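Local coordinates for protein ApRick protease (Rickettsia conorii, PDB 5C9F) that forms the retropepsin-like aspartic protease part of a longer, probably membrane-bound protein and probably cleaves peptide bonds as an endopeptidase, at residues 23-28 against 81-86; 61-66 against 75-80. One frame throughout, in Å; residues are numbered along the deposited sequence.

In the fold
Both contacts use the long strand 71-84 of the mixed sheet of this retropepsin-like domain, and their centres lie about 20 Å apart. Along the chain the order is 23-28, 61-66, 75-80 and 81-86, so contact 2 falls wholly within the span that contact 1 closes. In contact 2 the strand pairs with 64-68 as a hairpin; past a corner at Asn81 its end pairs with strand 22-27 in contact 1. The two meet where Val27 packs on Leu80. One strand thus joins the body of the domain to a hairpin whose place in the chain is consistent with the flap that closes over the substrate cleft in retropepsins.

Contact 1 of 2, residues 23-28 against 81-86; sequences INAFVN and NSVVIG
Ala25 and Ile85 are pressed together, with CG1 of Ile85 only 3.4 Å from CB of Ala25, tighter than usual for two carbons. The isoleucine meets strand 22-27 with two branches: CG1 lies beside its own backbone N (chi1 -61°) and reaches the alanine, while CG2 projects the other way along the strand and touches CG2 of Ile23 at 4.0 Å. The Ile23 and Ile85 side chains cross at about a right angle, and both also pack on Leu106. Further along, CG1 of Val27 and CG2 of Val83 are more loosely opposed at 4.4 Å, on the face opposite to Phe26 and Val84. Those two touch through their CB atoms, and the Phe26 ring leads away from the partner strand.

Phe26 with Val84, a hydrogen-bonded pair, and Val27 with Val83, a non-hydrogen-bonded one, make a short antiparallel ladder in the retropepsin-like fold. On its other edge strand 22-27 pairs with 30-36, while Ile13 and Ile11 of strand 2-14 pack on Ile23 and Ile85, respectively.

At its far end a side chain prolongs the ladder. Asn28, in a left-handed backbone conformation, donates from its backbone N to Ser82 O at 2.8 Å and accepts from Ser82 N at OD1 (2.9 Å), so Ser82 is gripped through both its backbone polar atoms. The latter donor lies nearly along the C=O axis of the amide (170°). The ND2 atom of Asn28 gives its hydrogen to a water that also accepts from Asn81 N. On the Phe26 and Val84 face, a second water donates to Ser82 OG at 3.0 Å and weakly to Phe26 O, and the same hydroxyl is hydrogen-bonded to Glu88.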
loop_
_atom_site.group_PDB
_atom_site.type_symbol
_atom_site.label_atom_id
_atom_site.label_comp_id
_atom_site.label_asym_id
_atom_site.label_seq_id
_atom_site.Cartn_x
_atom_site.Cartn_y
_atom_site.Cartn_z
ATOM N N ILE A 23 12.241 -19.147 7.559
ATOM C CA ILE A 23 10.903 -18.726 7.149
ATOM C C ILE A 23 10.052 -19.944 6.807
ATOM O O ILE A 23 10.517 -20.852 6.141
ATOM C CB ILE A 23 10.877 -17.925 5.821
ATOM C CG1 ILE A 23 11.873 -16.805 5.799
ATOM C CG2 ILE A 23 9.485 -17.352 5.639
ATOM C CD1 ILE A 23 11.928 -16.177 4.411
ATOM N N ASN A 24 8.840 -19.947 7.321
ATOM C CA ASN A 24 7.846 -20.984 7.038
ATOM C C ASN A 24 7.028 -20.513 5.840
ATOM O O ASN A 24 6.605 -19.361 5.770
ATOM C CB ASN A 24 6.940 -21.181 8.252
ATOM C CG ASN A 24 7.657 -21.829 9.384
ATOM O OD1 ASN A 24 8.399 -22.800 9.194
ATOM N ND2 ASN A 24 7.493 -21.296 10.555
ATOM N N ALA A 25 6.954 -21.360 4.847
ATOM C CA ALA A 25 6.179 -21.079 3.688
ATOM C C ALA A 25 5.167 -22.200 3.533
ATOM O O ALA A 25 5.411 -23.314 3.956
ATOM C CB ALA A 25 7.119 -21.003 2.482
ATOM N N PHE A 26 4.097 -21.930 2.820
ATOM C CA PHE A 26 3.195 -22.946 2.395
ATOM C C PHE A 26 3.418 -23.255 0.932
ATOM O O PHE A 26 3.230 -22.406 0.057
ATOM C CB PHE A 26 1.758 -22.555 2.667
ATOM C CG PHE A 26 1.442 -22.571 4.125
ATOM C CD1 PHE A 26 1.795 -21.490 4.918
ATOM C CD2 PHE A 26 0.848 -23.684 4.723
ATOM C CE1 PHE A 26 1.530 -21.485 6.275
ATOM C CE2 PHE A 26 0.593 -23.694 6.106
ATOM C CZ PHE A 26 0.934 -22.590 6.874
ATOM N N VAL A 27 3.906 -24.464 0.691
ATOM C CA VAL A 27 4.290 -24.928 -0.684
ATOM C C VAL A 27 3.245 -25.971 -1.059
ATOM O O VAL A 27 3.139 -27.002 -0.391
ATOM C CB VAL A 27 5.690 -25.501 -0.678
ATOM C CG1 VAL A 27 6.100 -25.917 -2.073
ATOM C CG2 VAL A 27 6.697 -24.476 -0.122
ATOM N N ASN A 28 2.446 -25.659 -2.094
ATOM C CA ASN A 28 1.341 -26.503 -2.508
ATOM C C ASN A 28 0.494 -26.902 -1.303
ATOM O O ASN A 28 0.223 -28.071 -1.078
ATOM C CB ASN A 28 1.853 -27.747 -3.239
ATOM C CG ASN A 28 2.688 -27.403 -4.431
ATOM O OD1 ASN A 28 2.595 -26.284 -4.989
ATOM N ND2 ASN A 28 3.566 -28.342 -4.819
ATOM N N ASN A 81 4.338 -25.496 -7.846
ATOM C CA ASN A 81 3.147 -24.831 -8.357
ATOM C C ASN A 81 2.820 -23.589 -7.557
ATOM O O ASN A 81 2.539 -22.550 -8.133
ATOM C CB ASN A 81 1.943 -25.779 -8.334
ATOM C CG ASN A 81 2.129 -26.963 -9.256
ATOM O OD1 ASN A 81 2.775 -26.865 -10.277
ATOM N ND2 ASN A 81 1.569 -28.098 -8.877
ATOM N N SER A 82 2.867 -23.696 -6.242
ATOM C CA SER A 82 2.490 -22.588 -5.383
ATOM C C SER A 82 3.368 -22.496 -4.132
ATOM O O SER A 82 3.635 -23.500 -3.475
ATOM C CB SER A 82 1.020 -22.741 -4.970
ATOM O OG SER A 82 0.712 -21.946 -3.833
ATOM N N VAL A 83 3.911 -21.315 -3.912
ATOM C CA VAL A 83 4.726 -20.991 -2.736
ATOM C C VAL A 83 4.141 -19.717 -2.137
ATOM O O VAL A 83 4.184 -18.660 -2.775
ATOM C CB VAL A 83 6.211 -20.724 -3.065
ATOM C CG1 VAL A 83 6.997 -20.356 -1.795
ATOM C CG2 VAL A 83 6.912 -21.931 -3.708
ATOM N N VAL A 84 3.578 -19.830 -0.935
ATOM C CA VAL A 84 2.965 -18.708 -0.271
ATOM C C VAL A 84 3.872 -18.306 0.896
ATOM O O VAL A 84 4.079 -19.099 1.845
ATOM C CB VAL A 84 1.550 -19.049 0.232
ATOM C CG1 VAL A 84 0.919 -17.840 0.938
ATOM C CG2 VAL A 84 0.686 -19.531 -0.927
ATOM N N ILE A 85 4.358 -17.085 0.808
ATOM C CA ILE A 85 5.047 -16.391 1.906
ATOM C C ILE A 85 4.486 -14.940 1.871
ATOM O O ILE A 85 5.003 -14.081 1.151
ATOM C CB ILE A 85 6.562 -16.288 1.658
ATOM C CG1 ILE A 85 7.185 -17.702 1.543
ATOM C CG2 ILE A 85 7.218 -15.545 2.827
ATOM C CD1 ILE A 85 8.584 -17.691 1.018
ATOM N N GLY A 86 3.415 -14.690 2.602
ATOM C CA GLY A 86 2.665 -13.444 2.471
ATOM C C GLY A 86 1.838 -13.472 1.200
ATOM O O GLY A 86 0.622 -13.653 1.240
HETATM O O HOH W 1 0.770 -23.232 -1.115
HETATM O O HOH W 2 4.726 -28.378 -7.595
#

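Contact 2 of 2, residues 61-66 against 75-80; sequences KYTRTY and AAPITL
The methyl of Ala76 sits over the centre of the Tyr62 ring, a CH-pi contact with CB 3.9 Å from the centroid and 3° off the ring normal. Lys61 O comes to 3.2 Å from the same CB. Beside it, Arg64 and Ala75 form an antiparallel hydrogen-bonded pair: Arg64 N reaches Ala75 O at 2.9 Å, whereas Ala75 N approaches Arg64 O from above the carbonyl plane. The Ala75 methyl meets CD1 of Tyr66 at 3.8 Å, and Pro77 CD lies against both Thr63 OG1 (3.6 Å) and Arg64 CG.

Thr63 and Arg64 both face Ala75, a classic beta bulge, and Tyr62 just before them centres an inverse gamma turn. Together these bend the chain at the start of the hairpin and bring the tyrosine ring over Ala76. Bends at chi2 and chi3 (-75° and -80°) fold Arg64 back, so that CE1 of Tyr66 comes over one face of the guanidinium, toward the rim of that group. Farther out, Tyr66 stacks on His95 and its hydroxyl is hydrogen-bonded to Asp42; Tyr62 packs on Val96 and Leu98.

Two backbone bonds are the conventional hydrogen bonds across the contact; the rest is packing and weak C-H contacts, including those to the ring of Tyr62 and to Lys61 O. Pro77, whose nitrogen bears no hydrogen, could not extend the ladder as a donor, which suits a partner chain that turns aside here.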
loop_
_atom_site.group_PDB
_atom_site.type_symbol
_atom_site.label_atom_id
_atom_site.label_comp_id
_atom_site.label_asym_id
_atom_site.label_seq_id
_atom_site.Cartn_x
_atom_site.Cartn_y
_atom_site.Cartn_z
ATOM N N LYS A 61 14.564 -37.190 -12.393
ATOM C CA LYS A 61 15.823 -37.424 -13.079
ATOM C C LYS A 61 16.820 -36.373 -12.550
ATOM O O LYS A 61 16.561 -35.177 -12.589
ATOM C CB LYS A 61 15.631 -37.394 -14.599
ATOM C CG LYS A 61 14.661 -36.344 -15.111
ATOM C CD LYS A 61 14.671 -36.230 -16.627
ATOM C CE LYS A 61 13.547 -35.330 -17.113
ATOM N NZ LYS A 61 13.301 -35.515 -18.567
ATOM N N TYR A 62 17.941 -36.864 -12.052
ATOM C CA TYR A 62 18.965 -36.038 -11.415
ATOM C C TYR A 62 19.925 -35.593 -12.492
ATOM O O TYR A 62 21.052 -36.032 -12.583
ATOM C CB TYR A 62 19.651 -36.809 -10.287
ATOM C CG TYR A 62 18.782 -36.948 -9.079
ATOM C CD1 TYR A 62 17.687 -37.805 -9.064
ATOM C CD2 TYR A 62 19.009 -36.158 -7.950
ATOM C CE1 TYR A 62 16.860 -37.879 -7.939
ATOM C CE2 TYR A 62 18.195 -36.226 -6.824
ATOM C CZ TYR A 62 17.128 -37.073 -6.819
ATOM O OH TYR A 62 16.366 -37.118 -5.691
ATOM N N THR A 63 19.454 -34.665 -13.310
ATOM C CA THR A 63 20.215 -34.217 -14.463
ATOM C C THR A 63 21.081 -32.997 -14.190
ATOM O O THR A 63 21.921 -32.658 -15.014
ATOM C CB THR A 63 19.257 -33.851 -15.598
ATOM O OG1 THR A 63 18.282 -32.917 -15.116
ATOM C CG2 THR A 63 18.575 -35.102 -16.116
ATOM N N ARG A 64 20.861 -32.328 -13.061
ATOM C CA ARG A 64 21.539 -31.064 -12.767
ATOM C C ARG A 64 22.686 -31.271 -11.777
ATOM O O ARG A 64 22.704 -32.231 -11.022
ATOM C CB ARG A 64 20.553 -29.985 -12.288
ATOM C CG ARG A 64 19.606 -29.498 -13.390
ATOM C CD ARG A 64 20.324 -28.560 -14.371
ATOM N NE ARG A 64 20.375 -27.248 -13.739
ATOM C CZ ARG A 64 21.397 -26.693 -13.093
ATOM N NH1 ARG A 64 22.602 -27.266 -13.039
ATOM N NH2 ARG A 64 21.216 -25.505 -12.517
ATOM N N THR A 65 23.657 -30.371 -11.838
ATOM C CA THR A 65 24.782 -30.366 -10.943
ATOM C C THR A 65 24.959 -28.991 -10.310
ATOM O O THR A 65 25.118 -27.983 -10.982
ATOM C CB THR A 65 26.045 -30.797 -11.697
ATOM O OG1 THR A 65 25.847 -32.103 -12.195
ATOM C CG2 THR A 65 27.275 -30.752 -10.823
ATOM N N TYR A 66 24.937 -28.964 -8.990
ATOM C CA TYR A 66 25.154 -27.744 -8.238
ATOM C C TYR A 66 26.570 -27.770 -7.691
ATOM O O TYR A 66 27.095 -28.837 -7.378
ATOM C CB TYR A 66 24.082 -27.593 -7.181
ATOM C CG TYR A 66 22.807 -27.116 -7.792
ATOM C CD1 TYR A 66 21.948 -27.992 -8.459
ATOM C CD2 TYR A 66 22.478 -25.774 -7.741
ATOM C CE1 TYR A 66 20.792 -27.524 -9.058
ATOM C CE2 TYR A 66 21.328 -25.309 -8.300
ATOM C CZ TYR A 66 20.511 -26.183 -8.975
ATOM O OH TYR A 66 19.385 -25.685 -9.513
ATOM N N ALA A 75 21.454 -32.999 -8.574
ATOM C CA ALA A 75 20.092 -32.637 -8.231
ATOM C C ALA A 75 19.081 -32.827 -9.370
ATOM O O ALA A 75 19.437 -32.780 -10.563
ATOM C CB ALA A 75 20.058 -31.193 -7.690
ATOM N N ALA A 76 17.824 -33.031 -9.001
ATOM C CA ALA A 76 16.711 -33.099 -9.948
ATOM C C ALA A 76 15.987 -31.776 -9.908
ATOM O O ALA A 76 15.567 -31.312 -8.832
ATOM C CB ALA A 76 15.747 -34.229 -9.592
ATOM N N PRO A 77 15.815 -31.142 -11.069
ATOM C CA PRO A 77 15.051 -29.902 -11.117
ATOM C C PRO A 77 13.574 -30.167 -10.945
ATOM O O PRO A 77 13.102 -31.173 -11.414
ATOM C CB PRO A 77 15.344 -29.359 -12.532
ATOM C CG PRO A 77 15.756 -30.546 -13.313
ATOM C CD PRO A 77 16.426 -31.475 -12.368
ATOM N N ILE A 78 12.869 -29.273 -10.244
ATOM C CA ILE A 78 11.435 -29.352 -10.062
ATOM C C ILE A 78 10.861 -27.966 -10.205
ATOM O O ILE A 78 11.578 -26.976 -10.135
ATOM C CB ILE A 78 11.052 -29.939 -8.701
ATOM C CG1 ILE A 78 11.710 -29.129 -7.562
ATOM C CG2 ILE A 78 11.476 -31.432 -8.608
ATOM C CD1 ILE A 78 11.212 -29.473 -6.197
ATOM N N THR A 79 9.546 -27.911 -10.338
ATOM C CA THR A 79 8.790 -26.655 -10.292
ATOM C C THR A 79 7.693 -26.739 -9.233
ATOM O O THR A 79 7.007 -27.723 -9.143
ATOM C CB THR A 79 8.161 -26.358 -11.656
ATOM O OG1 THR A 79 9.215 -26.260 -12.619
ATOM C CG2 THR A 79 7.383 -25.067 -11.614
ATOM N N LEU A 80 7.630 -25.727 -8.376
ATOM C CA LEU A 80 6.686 -25.704 -7.293
ATOM C C LEU A 80 5.483 -24.859 -7.746
ATOM O O LEU A 80 5.594 -23.679 -8.018
ATOM C CB LEU A 80 7.331 -25.166 -6.067
ATOM C CG LEU A 80 8.530 -25.999 -5.545
ATOM C CD1 LEU A 80 9.252 -25.200 -4.489
ATOM C CD2 LEU A 80 8.135 -27.327 -4.977
#